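Local structure of chitin oligosaccharide binding protein NagB2 (Paenibacillus sp. FPU-7, 7EHU) at residues A[235-240]-A[412-417]; A[401-406]-A[419-424]; A[203-208]-A[386-391]; A[187-192]-A[270-275]. The protein probably binds N,N'-diacetylchitobiose and N,N',N''-triacetylchitotriose outside the cell as the solute-binding component of a bacterial transport system for chitin oligosaccharides. All coordinates share one frame; numbering follows the deposited sequence. Where two conformers were deposited one is given.

Contact 1: A[235-240]-A[412-417]; sequences GFKRLK and LTPEKL
Leu417 sets a single methyl, CD2, squarely over the ring of Phe236, showing how one carbon can occupy an aromatic face. Leu417 CD2 lies 3.7 Å from the centroid of the Phe236 ring, 5° off its normal, a CH-pi contact in which all six ring carbons are about equally near. With CG anti to the backbone N (chi1 180°), the Leu417 side chain reaches out to the aromatic and crosses it at about a right angle. Beside this pair Pro414, in the first turn of its helix, wedges against the backbone of the other: its CG is 4.0 Å from Phe236 O, and its CB is 3.8 Å from Lys237 CG. Were Phe236 replaced by an alanine, Leu417 CD2 would probably lose the aromatic face it rests on, opening a gap beneath it.

The outer side is looser. Lys237 and Glu415 are exposed, and Lys237 NZ stays 5.0 Å from Glu415 OE2, too far for a salt bridge although the charges are opposite. Nearby, Thr413 OG1 N-caps its helix by accepting from Lys416 N at 3.0 Å. Lys240 carries its amine onward to the carbonyl of Leu407. This is plain helix packing, the first turn of helix 414-430 joined to helix 230-244, with the Phe236 side chain about 14 Å from a bound NAG. Phe236 also touches Leu400 of helix 394-408, and Leu239 meets Ala204 and Leu207 of helix 197-212.

Contact 2: A[401-406]-A[419-424]; sequences EQSVQE and EKMQKV
Ser403 and Met421, the pair with the nearest CA atoms, face each other across two nearly antiparallel helical segments whose axes come within 10.8 Å at 171°. The two backbones are bridged chiefly by one long side chain. Lys420, fully extended with CG anti to its own N (chi1 180°), runs across to the facing helix and divides its ammonium between two acceptors. One is Ser403 OG, 3.0 Å from Lys420 NZ; the other is Glu406 OE2, also 3.0 Å from Lys420 NZ and forming a salt bridge. The amine comes to that oxygen from above the carboxylate, 35° out of its plane, and the two side chains cross at about a right angle. Ser403 OG is itself held by the carbonyl of Thr399 one turn earlier, so the hydroxyl relays the lysine to the backbone of its own helix. Met421, bent at chi2 and chi3, brings SD to 4.1 Å from Ser403 OG on the buried side of the pair. The two helices, 394-408 and 414-430, follow one another as an antiparallel hairpin; Met421 continues onto Val396, Leu400 and Trp227, while Val404, on helix 394-408, packs against Ile200 and Asn201 of helix 197-212.

Contact 3: A[203-208]-A[386-391]; sequences LANSLF and PAFDAL. With NAG (2-acetamido-2-deoxy-beta-D-glucopyranose), chain B.
Asn205 makes the principal polar contact of helix 197-212 with the loop 386-391, an instance of a buried amide used to fix a backbone turn. Its OD1 accepts from Phe388 N at 2.9 Å, with an angle of 158° at the hydrogen. The N-H nevertheless approaches from above the carbonyl plane, 45° out of it, and so does not follow a lone pair. Asn205 OD1 also lies 3.5 Å from Ala387 CA and, at the edge of the Phe388 ring and in its plane, 3.6 Å from Phe388 CD1; amide and ring are turned nearly perpendicular to each other. On the other branch of the amide, Asn205 ND2 has a weak bond to Gln217, whose own NE2 holds the carbonyl of Pro386.

One turn further on, Phe208 places CG between its backbone N and carbonyl carbon (chi1 67°), which folds the ring back over its own helix until Asn205 CA lies against one face. From there the ring points its CZ at Phe388 CB, 4.1 Å away, so that the Phe388 methylene sits at the Phe208 edge.

The loop held in this way carries part of the sugar pocket. Asp389 OD2 accepts a hydrogen bond from O4 of the NAG at 2.7 Å, and Ala387 CB comes to 3.3 Å from the same O4. Arg77 forms a salt bridge with Asp389 OD1, while OD2 takes the sugar hydroxyl. Asn205 is therefore a second-shell residue: it bonds the backbone N-H of Phe388, between the two ligand-contacting residues, and so probably helps to present both to the sugar.

Contact 4: A[187-192]-A[270-275]; sequences PIALGG and AMLFDG
Ile188 and Met271 form a parallel bridge in which the straighter of the two cross-strand bonds runs from Ala189 N to Met271 O, 2.9 Å long with 159° at the hydrogen and almost in line with the carbonyl. The companion bond, Met271 N to Pro187 O, is weak, bent to 123°. Met271 rises from the same sheet face as Ile188, with its CG between backbone N and carbonyl carbon (chi1 68°). That torsion brings Met271 CG to 3.8 Å from Ile188 CG1. On the reverse face Ala189 CB meets Leu272 CD1 at 3.8 Å.

Beyond the bridge the strands part, and a water takes over, donating to Ala189 O at 2.8 Å and accepting from Phe273 N at 2.9 Å. In the next shell, Phe173 and Leu177 of helix 170-182 cover Met271, while Tyr257 and Gln261 hold the carboxylate of Asp274. Substituting an alanine for Met271 removes the CG and SD that Ile188 CG1 rests against, and would probably open a gap facing helix 170-182. The short, weakly bonded strand 188-189 thus joins strand 271-275 in parallel, and the latter is flanked in turn by strand 138-154, with Phe151 set edge-to-face against Phe273, and by helix 197-212.

From the N terminus, 187-192 opens contact 4, 203-208 opens contact 3 and 235-240 opens contact 1 before 270-275 closes contact 4. Much later 386-391 closes contact 3; 401-406 then opens contact 2, 412-417 closes contact 1 and 419-424 closes contact 2. Contacts 1, 3 and 4 therefore cross one another, and contact 2 crosses contact 1 but follows contacts 3 and 4 in series. The crossings join the sheet, helix 197-212, helix 230-244, the sugar-binding loop 386-391 and the C-terminal hairpin. Direct touches link neighbours: Phe236 meets Phe208, Leu417 meets Ser403, Ser206 meets Phe273, and Gln405 probably hydrogen-bonds Gly192.

Contact 1: A[235-240]-A[412-417]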
loop_
_atom_site.group_PDB
_atom_site.type_symbol
_atom_site.label_atom_id
_atom_site.label_comp_id
_atom_site.label_asym_id
_atom_site.label_seq_id
_atom_site.Cartn_x
_atom_site.Cartn_y
_atom_site.Cartn_z
ATOM N N GLY A 235 10.003 18.421 -2.320
ATOM C CA GLY A 235 9.481 17.185 -2.886
ATOM C C GLY A 235 8.327 17.419 -3.844
ATOM O O GLY A 235 8.236 16.773 -4.892
ATOM N N PHE A 236 7.430 18.347 -3.500
ATOM C CA PHE A 236 6.299 18.638 -4.372
ATOM C C PHE A 236 6.733 19.420 -5.592
ATOM O O PHE A 236 6.155 19.241 -6.667
ATOM C CB PHE A 236 5.201 19.346 -3.594
ATOM C CG PHE A 236 4.503 18.439 -2.636
ATOM C CD1 PHE A 236 3.601 17.492 -3.089
ATOM C CD2 PHE A 236 4.796 18.475 -1.289
ATOM C CE1 PHE A 236 2.973 16.620 -2.204
ATOM C CE2 PHE A 236 4.165 17.608 -0.413
ATOM C CZ PHE A 236 3.256 16.677 -0.874
ATOM N N LYS A 237 7.757 20.269 -5.451
ATOM C CA LYS A 237 8.347 20.902 -6.624
ATOM C C LYS A 237 8.896 19.867 -7.596
ATOM O O LYS A 237 8.710 19.989 -8.810
ATOM C CB LYS A 237 9.424 21.916 -6.227
ATOM C CG LYS A 237 8.824 23.154 -5.555
ATOM C CD LYS A 237 9.818 24.269 -5.253
ATOM C CE LYS A 237 10.714 24.452 -6.459
ATOM N NZ LYS A 237 11.688 25.541 -6.530
ATOM N N ARG A 238 9.588 18.855 -7.093
ATOM C CA ARG A 238 10.102 17.817 -7.978
ATOM C C ARG A 238 8.973 17.005 -8.620
ATOM O O ARG A 238 9.070 16.632 -9.795
ATOM C CB ARG A 238 11.075 16.919 -7.217
ATOM C CG ARG A 238 12.400 17.595 -6.844
ATOM C CD ARG A 238 13.167 16.774 -5.840
ATOM N NE ARG A 238 14.251 17.512 -5.201
ATOM C CZ ARG A 238 15.535 17.423 -5.490
ATOM N NH1 ARG A 238 15.983 16.584 -6.413
ATOM N NH2 ARG A 238 16.385 18.150 -4.787
ATOM N N LEU A 239 7.923 16.685 -7.859
ATOM C CA LEU A 239 6.789 15.964 -8.433
ATOM C C LEU A 239 6.203 16.747 -9.597
ATOM O O LEU A 239 5.955 16.200 -10.675
ATOM C CB LEU A 239 5.713 15.750 -7.371
ATOM C CG LEU A 239 4.450 14.995 -7.794
ATOM C CD1 LEU A 239 4.733 13.560 -8.221
ATOM C CD2 LEU A 239 3.441 15.025 -6.664
ATOM N N LYS A 240 5.974 18.044 -9.385
ATOM C CA LYS A 240 5.470 18.895 -10.452
ATOM C C LYS A 240 6.428 18.921 -11.638
ATOM O O LYS A 240 5.991 18.836 -12.791
ATOM C CB LYS A 240 5.225 20.296 -9.882
ATOM C CG LYS A 240 4.647 21.318 -10.840
ATOM C CD LYS A 240 3.363 20.844 -11.496
ATOM C CE LYS A 240 2.767 21.914 -12.400
ATOM N NZ LYS A 240 1.515 21.429 -13.029
ATOM N N LEU A 412 -3.030 24.047 -8.899
ATOM C CA LEU A 412 -2.405 24.338 -7.625
ATOM C C LEU A 412 -0.909 24.338 -7.875
ATOM O O LEU A 412 -0.389 23.433 -8.537
ATOM C CB LEU A 412 -2.782 23.243 -6.624
ATOM C CG LEU A 412 -2.871 23.558 -5.140
ATOM C CD1 LEU A 412 -3.884 24.645 -4.850
ATOM C CD2 LEU A 412 -3.244 22.287 -4.394
ATOM N N THR A 413 -0.220 25.346 -7.374
ATOM C CA THR A 413 1.229 25.318 -7.428
ATOM C C THR A 413 1.746 24.523 -6.231
ATOM O O THR A 413 1.016 24.306 -5.260
ATOM C CB THR A 413 1.768 26.730 -7.316
ATOM O OG1 THR A 413 1.357 27.269 -6.057
ATOM C CG2 THR A 413 1.235 27.634 -8.443
ATOM N N PRO A 414 3.002 24.074 -6.263
ATOM C CA PRO A 414 3.546 23.414 -5.066
ATOM C C PRO A 414 3.389 24.255 -3.814
ATOM O O PRO A 414 3.059 23.732 -2.738
ATOM C CB PRO A 414 5.024 23.218 -5.424
ATOM C CG PRO A 414 5.033 23.091 -6.908
ATOM C CD PRO A 414 3.970 24.067 -7.374
ATOM N N GLU A 415 3.618 25.561 -3.939
ATOM C CA GLU A 415 3.540 26.446 -2.786
ATOM C C GLU A 415 2.121 26.503 -2.223
ATOM O O GLU A 415 1.920 26.461 -1.000
ATOM C CB GLU A 415 4.015 27.838 -3.211
ATOM C CG GLU A 415 5.506 27.947 -3.563
ATOM C CD GLU A 415 5.895 27.315 -4.903
ATOM O OE1 GLU A 415 5.031 27.150 -5.792
ATOM O OE2 GLU A 415 7.099 27.042 -5.086
ATOM N N LYS A 416 1.120 26.616 -3.095
ATOM C CA LYS A 416 -0.258 26.653 -2.621
ATOM C C LYS A 416 -0.681 25.287 -2.092
ATOM O O LYS A 416 -1.483 25.208 -1.150
ATOM C CB LYS A 416 -1.173 27.136 -3.752
ATOM C CG LYS A 416 -0.925 28.574 -4.213
ATOM C CD LYS A 416 -1.246 29.593 -3.152
ATOM C CE LYS A 416 -1.865 30.838 -3.779
ATOM N NZ LYS A 416 -1.486 32.060 -3.027
ATOM N N LEU A 417 -0.140 24.206 -2.659
ATOM C CA LEU A 417 -0.436 22.881 -2.127
ATOM C C LEU A 417 -0.001 22.766 -0.668
ATOM O O LEU A 417 -0.779 22.329 0.186
ATOM C CB LEU A 417 0.237 21.803 -2.979
ATOM C CG LEU A 417 -0.000 20.355 -2.512
ATOM C CD1 LEU A 417 -0.088 19.405 -3.698
ATOM C CD2 LEU A 417 1.052 19.898 -1.535
#

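Contact 2: A[401-406]-A[419-424]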
loop_
_atom_site.group_PDB
_atom_site.type_symbol
_atom_site.label_atom_id
_atom_site.label_comp_id
_atom_site.label_asym_id
_atom_site.label_seq_id
_atom_site.Cartn_x
_atom_site.Cartn_y
_atom_site.Cartn_z
ATOM N N GLU A 401 -4.646 13.799 -1.559
ATOM C CA GLU A 401 -5.060 13.166 -2.813
ATOM C C GLU A 401 -5.647 14.184 -3.780
ATOM O O GLU A 401 -5.258 14.247 -4.955
ATOM C CB GLU A 401 -6.084 12.062 -2.530
ATOM C CG GLU A 401 -5.500 10.898 -1.799
ATOM C CD GLU A 401 -6.525 9.909 -1.278
ATOM O OE1 GLU A 401 -7.744 10.068 -1.554
ATOM O OE2 GLU A 401 -6.117 8.959 -0.586
ATOM N N GLN A 402 -6.611 14.974 -3.308
ATOM C CA GLN A 402 -7.185 16.018 -4.154
ATOM C C GLN A 402 -6.126 17.009 -4.595
ATOM O O GLN A 402 -6.128 17.468 -5.750
ATOM C CB GLN A 402 -8.246 16.796 -3.364
ATOM C CG GLN A 402 -9.521 16.057 -3.022
ATOM C CD GLN A 402 -10.144 15.335 -4.197
ATOM O OE1 GLN A 402 -10.202 14.108 -4.219
ATOM N NE2 GLN A 402 -10.635 16.096 -5.173
ATOM N N SER A 403 -5.263 17.416 -3.659
ATOM C CA SER A 403 -4.275 18.452 -3.943
ATOM C C SER A 403 -3.260 18.008 -4.983
ATOM O O SER A 403 -2.880 18.804 -5.850
ATOM C CB SER A 403 -3.580 18.924 -2.662
ATOM O OG SER A 403 -4.518 19.395 -1.701
ATOM N N VAL A 404 -2.797 16.750 -4.919
ATOM C CA VAL A 404 -1.800 16.319 -5.900
ATOM C C VAL A 404 -2.437 16.151 -7.274
ATOM O O VAL A 404 -1.786 16.369 -8.297
ATOM C CB VAL A 404 -1.009 15.062 -5.480
ATOM C CG1 VAL A 404 -0.166 15.321 -4.224
ATOM C CG2 VAL A 404 -1.907 13.814 -5.313
ATOM N N GLN A 405 -3.719 15.799 -7.332
ATOM C CA GLN A 405 -4.411 15.792 -8.615
ATOM C C GLN A 405 -4.487 17.205 -9.179
ATOM O O GLN A 405 -4.240 17.423 -10.374
ATOM C CB GLN A 405 -5.800 15.179 -8.443
ATOM C CG GLN A 405 -5.797 13.669 -8.250
ATOM C CD GLN A 405 -7.168 13.115 -7.950
ATOM O OE1 GLN A 405 -7.993 13.767 -7.310
ATOM N NE2 GLN A 405 -7.436 11.912 -8.429
ATOM N N GLU A 406 -4.794 18.182 -8.320
ATOM C CA GLU A 406 -4.818 19.584 -8.728
ATOM C C GLU A 406 -3.433 20.068 -9.127
ATOM O O GLU A 406 -3.299 20.822 -10.094
ATOM C CB GLU A 406 -5.376 20.425 -7.579
ATOM C CG GLU A 406 -6.841 20.166 -7.335
ATOM C CD GLU A 406 -7.362 20.752 -6.034
ATOM O OE1 GLU A 406 -8.507 20.435 -5.672
ATOM O OE2 GLU A 406 -6.625 21.491 -5.357
ATOM N N GLU A 419 0.565 25.052 1.508
ATOM C CA GLU A 419 -0.235 25.954 2.338
ATOM C C GLU A 419 -1.588 25.325 2.671
ATOM O O GLU A 419 -2.031 25.334 3.830
ATOM C CB GLU A 419 -0.407 27.304 1.614
ATOM C CG GLU A 419 -1.315 28.319 2.305
ATOM C CD GLU A 419 -1.661 29.541 1.437
ATOM O OE1 GLU A 419 -2.188 29.390 0.313
ATOM O OE2 GLU A 419 -1.409 30.670 1.896
ATOM N N LYS A 420 -2.256 24.772 1.654
ATOM C CA LYS A 420 -3.537 24.102 1.857
ATOM C C LYS A 420 -3.383 22.903 2.786
ATOM O O LYS A 420 -4.211 22.681 3.677
ATOM C CB LYS A 420 -4.082 23.686 0.485
ATOM C CG LYS A 420 -5.423 22.960 0.445
ATOM C CD LYS A 420 -5.755 22.577 -1.008
ATOM C CE LYS A 420 -6.938 21.620 -1.127
ATOM N NZ LYS A 420 -6.971 20.876 -2.450
ATOM N N MET A 421 -2.305 22.144 2.619
ATOM C CA MET A 421 -2.076 20.971 3.458
ATOM C C MET A 421 -1.838 21.359 4.900
ATOM O O MET A 421 -2.358 20.712 5.812
ATOM C CB MET A 421 -0.903 20.173 2.915
ATOM C CG MET A 421 -1.171 19.376 1.669
ATOM S SD MET A 421 -2.674 18.337 1.757
ATOM C CE MET A 421 -2.403 17.384 3.151
ATOM N N GLN A 422 -1.070 22.416 5.142
ATOM C CA GLN A 422 -0.837 22.786 6.535
ATOM C C GLN A 422 -2.101 23.349 7.178
ATOM O O GLN A 422 -2.325 23.148 8.378
ATOM C CB GLN A 422 0.323 23.773 6.664
ATOM C CG GLN A 422 0.818 23.949 8.104
ATOM C CD GLN A 422 1.193 22.620 8.752
ATOM O OE1 GLN A 422 1.765 21.752 8.104
ATOM N NE2 GLN A 422 0.866 22.456 10.027
ATOM N N LYS A 423 -2.961 24.012 6.399
ATOM C CA LYS A 423 -4.231 24.482 6.938
ATOM C C LYS A 423 -5.069 23.306 7.424
ATOM O O LYS A 423 -5.588 23.321 8.548
ATOM C CB LYS A 423 -4.973 25.299 5.876
ATOM C CG LYS A 423 -6.265 25.944 6.360
ATOM C CD LYS A 423 -6.928 26.768 5.246
ATOM C CE LYS A 423 -8.452 26.869 5.422
ATOM N NZ LYS A 423 -8.902 26.545 6.812
ATOM N N VAL A 424 -5.204 22.261 6.597
ATOM C CA VAL A 424 -5.985 21.098 7.020
ATOM C C VAL A 424 -5.290 20.358 8.159
ATOM O O VAL A 424 -5.956 19.847 9.074
ATOM C CB VAL A 424 -6.389 20.158 5.859
ATOM C CG1 VAL A 424 -7.214 20.920 4.813
ATOM C CG2 VAL A 424 -5.182 19.467 5.219
#

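Contact 3: A[203-208]-A[386-391]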
loop_
_atom_site.group_PDB
_atom_site.type_symbol
_atom_site.label_atom_id
_atom_site.label_comp_id
_atom_site.label_asym_id
_atom_site.label_seq_id
_atom_site.Cartn_x
_atom_site.Cartn_y
_atom_site.Cartn_z
ATOM N N LEU A 203 4.209 8.058 -5.128
ATOM C CA LEU A 203 5.390 8.736 -5.629
ATOM C C LEU A 203 5.682 9.992 -4.834
ATOM O O LEU A 203 6.837 10.257 -4.488
ATOM C CB LEU A 203 5.184 9.052 -7.106
ATOM C CG LEU A 203 6.361 9.708 -7.821
ATOM C CD1 LEU A 203 7.634 8.873 -7.706
ATOM C CD2 LEU A 203 6.016 9.952 -9.288
ATOM N N ALA A 204 4.645 10.771 -4.531
ATOM C CA ALA A 204 4.840 11.991 -3.759
ATOM C C ALA A 204 5.457 11.688 -2.405
ATOM O O ALA A 204 6.344 12.417 -1.948
ATOM C CB ALA A 204 3.509 12.719 -3.585
ATOM N N ASN A 205 4.990 10.624 -1.746
ATOM C CA ASN A 205 5.476 10.291 -0.409
ATOM C C ASN A 205 6.944 9.912 -0.428
ATOM O O ASN A 205 7.726 10.435 0.378
ATOM C CB ASN A 205 4.383 9.475 0.314
ATOM C CG ASN A 205 4.718 8.911 1.696
ATOM O OD1 ASN A 205 4.270 7.821 2.072
ATOM N ND2 ASN A 205 5.686 9.529 2.369
ATOM N N SER A 206 7.372 9.112 -1.401
ATOM C CA SER A 206 8.799 8.821 -1.479
ATOM C C SER A 206 9.616 10.049 -1.858
ATOM O O SER A 206 10.752 10.180 -1.399
ATOM C CB SER A 206 9.087 7.617 -2.372
ATOM O OG SER A 206 8.803 6.410 -1.686
ATOM N N LEU A 207 9.051 10.960 -2.661
ATOM C CA LEU A 207 9.739 12.206 -2.981
ATOM C C LEU A 207 9.968 13.055 -1.742
ATOM O O LEU A 207 11.087 13.508 -1.498
ATOM C CB LEU A 207 8.967 12.999 -4.024
ATOM C CG LEU A 207 9.410 12.738 -5.457
ATOM C CD1 LEU A 207 8.347 13.240 -6.437
ATOM C CD2 LEU A 207 10.733 13.415 -5.729
ATOM N N PHE A 208 8.915 13.307 -0.949
ATOM C CA PHE A 208 9.095 14.227 0.175
ATOM C C PHE A 208 9.864 13.599 1.331
ATOM O O PHE A 208 10.488 14.329 2.101
ATOM C CB PHE A 208 7.832 15.010 0.585
ATOM C CG PHE A 208 6.689 14.210 1.183
ATOM C CD1 PHE A 208 6.768 13.650 2.451
ATOM C CD2 PHE A 208 5.468 14.142 0.520
ATOM C CE1 PHE A 208 5.664 12.991 2.998
ATOM C CE2 PHE A 208 4.390 13.483 1.070
ATOM C CZ PHE A 208 4.494 12.914 2.294
ATOM N N PRO A 386 7.179 4.034 7.044
ATOM C CA PRO A 386 5.789 3.708 6.711
ATOM C C PRO A 386 5.212 4.704 5.719
ATOM O O PRO A 386 5.749 5.791 5.490
ATOM C CB PRO A 386 5.082 3.820 8.068
ATOM C CG PRO A 386 5.862 4.874 8.783
ATOM C CD PRO A 386 7.303 4.641 8.380
ATOM N N ALA A 387 4.101 4.316 5.107
ATOM C CA ALA A 387 3.360 5.248 4.269
ATOM C C ALA A 387 2.806 6.385 5.118
ATOM O O ALA A 387 2.412 6.197 6.277
ATOM C CB ALA A 387 2.224 4.549 3.544
ATOM N N PHE A 388 2.772 7.587 4.530
ATOM C CA PHE A 388 2.323 8.759 5.273
ATOM C C PHE A 388 0.901 8.586 5.814
ATOM O O PHE A 388 0.558 9.187 6.841
ATOM C CB PHE A 388 2.415 10.030 4.412
ATOM C CG PHE A 388 1.244 10.200 3.497
ATOM C CD1 PHE A 388 1.113 9.426 2.361
ATOM C CD2 PHE A 388 0.240 11.091 3.810
ATOM C CE1 PHE A 388 -0.005 9.544 1.565
ATOM C CE2 PHE A 388 -0.874 11.210 3.012
ATOM C CZ PHE A 388 -0.988 10.438 1.881
ATOM N N ASP A 389 0.068 7.756 5.175
ATOM C CA ASP A 389 -1.318 7.580 5.619
ATOM C C ASP A 389 -1.435 6.709 6.853
ATOM O O ASP A 389 -2.510 6.663 7.462
ATOM C CB ASP A 389 -2.074 7.191 4.365
ATOM C CG ASP A 389 -1.950 5.741 3.928
ATOM O OD1 ASP A 389 -1.796 4.719 4.441
ATOM O OD2 ASP A 389 -0.960 5.847 3.089
ATOM N N ALA A 390 -0.326 6.120 7.307
ATOM C CA ALA A 390 -0.298 5.548 8.642
ATOM C C ALA A 390 -0.183 6.625 9.716
ATOM O O ALA A 390 -0.541 6.373 10.877
ATOM C CB ALA A 390 0.886 4.593 8.788
ATOM N N LEU A 391 0.290 7.819 9.345
ATOM C CA LEU A 391 0.758 8.829 10.289
ATOM C C LEU A 391 -0.098 10.083 10.345
ATOM O O LEU A 391 0.137 10.923 11.228
ATOM C CB LEU A 391 2.178 9.274 9.898
ATOM C CG LEU A 391 3.220 8.175 9.723
ATOM C CD1 LEU A 391 4.559 8.743 9.293
ATOM C CD2 LEU A 391 3.362 7.380 11.012
HETATM C C1 NAG B . -2.475 0.697 -0.369
HETATM C C2 NAG B . -3.264 1.919 0.033
HETATM C C3 NAG B . -2.331 3.095 0.317
HETATM C C4 NAG B . -1.274 2.694 1.340
HETATM C C5 NAG B . -0.548 1.432 0.886
HETATM C C6 NAG B . 0.447 0.911 1.902
HETATM C C7 NAG B . -5.570 2.203 -0.745
HETATM C C8 NAG B . -6.458 2.640 -1.878
HETATM N N2 NAG B . -4.257 2.280 -0.966
HETATM O O3 NAG B . -3.118 4.180 0.791
HETATM O O4 NAG B . -0.293 3.713 1.512
HETATM O O5 NAG B . -1.511 0.395 0.637
HETATM O O6 NAG B . -0.177 0.586 3.135
HETATM O O7 NAG B . -6.025 1.810 0.330
#

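Contact 4: A[187-192]-A[270-275]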
loop_
_atom_site.group_PDB
_atom_site.type_symbol
_atom_site.label_atom_id
_atom_site.label_comp_id
_atom_site.label_asym_id
_atom_site.label_seq_id
_atom_site.Cartn_x
_atom_site.Cartn_y
_atom_site.Cartn_z
ATOM N N PRO A 187 8.103 7.882 -19.910
ATOM C CA PRO A 187 9.016 7.377 -18.874
ATOM C C PRO A 187 8.340 6.694 -17.698
ATOM O O PRO A 187 8.756 5.592 -17.324
ATOM C CB PRO A 187 9.835 8.615 -18.476
ATOM C CG PRO A 187 9.788 9.483 -19.728
ATOM C CD PRO A 187 8.349 9.315 -20.170
ATOM N N ILE A 188 7.310 7.312 -17.116
ATOM C CA ILE A 188 6.705 6.850 -15.865
ATOM C C ILE A 188 5.205 6.663 -16.070
ATOM O O ILE A 188 4.485 7.632 -16.343
ATOM C CB ILE A 188 6.940 7.839 -14.709
ATOM C CG1 ILE A 188 8.425 8.131 -14.494
ATOM C CG2 ILE A 188 6.311 7.309 -13.425
ATOM C CD1 ILE A 188 8.711 9.307 -13.586
ATOM N N ALA A 189 4.741 5.421 -15.944
ATOM C CA ALA A 189 3.312 5.141 -15.904
ATOM C C ALA A 189 2.733 5.542 -14.559
ATOM O O ALA A 189 3.370 5.381 -13.518
ATOM C CB ALA A 189 3.080 3.649 -16.112
ATOM N N LEU A 190 1.503 6.054 -14.574
ATOM C CA LEU A 190 0.825 6.378 -13.332
ATOM C C LEU A 190 -0.651 6.603 -13.692
ATOM O O LEU A 190 -0.967 7.384 -14.601
ATOM C CB LEU A 190 1.416 7.658 -12.757
ATOM C CG LEU A 190 1.271 7.850 -11.239
ATOM C CD1 LEU A 190 2.224 8.983 -10.757
ATOM C CD2 LEU A 190 -0.065 7.872 -10.634
ATOM N N GLY A 191 -1.558 5.917 -13.005
ATOM C CA GLY A 191 -2.982 6.167 -13.112
ATOM C C GLY A 191 -3.475 6.826 -11.845
ATOM O O GLY A 191 -3.568 6.171 -10.812
ATOM N N GLY A 192 -3.750 8.130 -11.901
ATOM C CA GLY A 192 -4.077 8.886 -10.710
ATOM C C GLY A 192 -5.340 9.718 -10.823
ATOM O O GLY A 192 -5.525 10.667 -10.059
ATOM N N ALA A 270 8.148 3.184 -19.345
ATOM C CA ALA A 270 9.394 2.528 -18.950
ATOM C C ALA A 270 9.470 2.118 -17.481
ATOM O O ALA A 270 10.264 1.235 -17.150
ATOM C CB ALA A 270 10.579 3.441 -19.267
ATOM N N MET A 271 8.700 2.735 -16.594
ATOM C CA MET A 271 8.743 2.377 -15.182
ATOM C C MET A 271 7.416 2.703 -14.529
ATOM O O MET A 271 6.567 3.391 -15.096
ATOM C CB MET A 271 9.905 3.062 -14.455
ATOM C CG MET A 271 9.740 4.564 -14.327
ATOM S SD MET A 271 11.258 5.440 -13.857
ATOM C CE MET A 271 11.932 5.746 -15.479
ATOM N N LEU A 272 7.266 2.210 -13.305
ATOM C CA LEU A 272 6.020 2.319 -12.550
ATOM C C LEU A 272 6.379 2.335 -11.076
ATOM O O LEU A 272 7.027 1.399 -10.605
ATOM C CB LEU A 272 5.135 1.104 -12.843
ATOM C CG LEU A 272 3.823 1.015 -12.068
ATOM C CD1 LEU A 272 2.769 1.915 -12.718
ATOM C CD2 LEU A 272 3.313 -0.386 -12.015
ATOM N N PHE A 273 5.985 3.375 -10.355
ATOM C CA PHE A 273 6.192 3.427 -8.917
ATOM C C PHE A 273 4.980 2.797 -8.242
ATOM O O PHE A 273 3.852 3.280 -8.411
ATOM C CB PHE A 273 6.427 4.864 -8.429
ATOM C CG PHE A 273 7.002 4.898 -7.048
ATOM C CD1 PHE A 273 8.366 4.790 -6.863
ATOM C CD2 PHE A 273 6.187 4.935 -5.930
ATOM C CE1 PHE A 273 8.912 4.752 -5.594
ATOM C CE2 PHE A 273 6.739 4.875 -4.649
ATOM C CZ PHE A 273 8.090 4.795 -4.479
ATOM N N ASP A 274 5.186 1.686 -7.552
ATOM C CA ASP A 274 4.049 0.945 -7.029
ATOM C C ASP A 274 4.490 0.082 -5.863
ATOM O O ASP A 274 5.687 -0.093 -5.600
ATOM C CB ASP A 274 3.416 0.085 -8.135
ATOM C CG ASP A 274 1.910 -0.042 -8.015
ATOM O OD1 ASP A 274 1.377 -0.011 -6.876
ATOM O OD2 ASP A 274 1.268 -0.258 -9.046
ATOM N N GLY A 275 3.490 -0.447 -5.153
ATOM C CA GLY A 275 3.737 -1.370 -4.085
ATOM C C GLY A 275 3.980 -2.779 -4.569
ATOM O O GLY A 275 3.617 -3.159 -5.684
HETATM O O HOH W 1 4.423 5.697 -10.991
#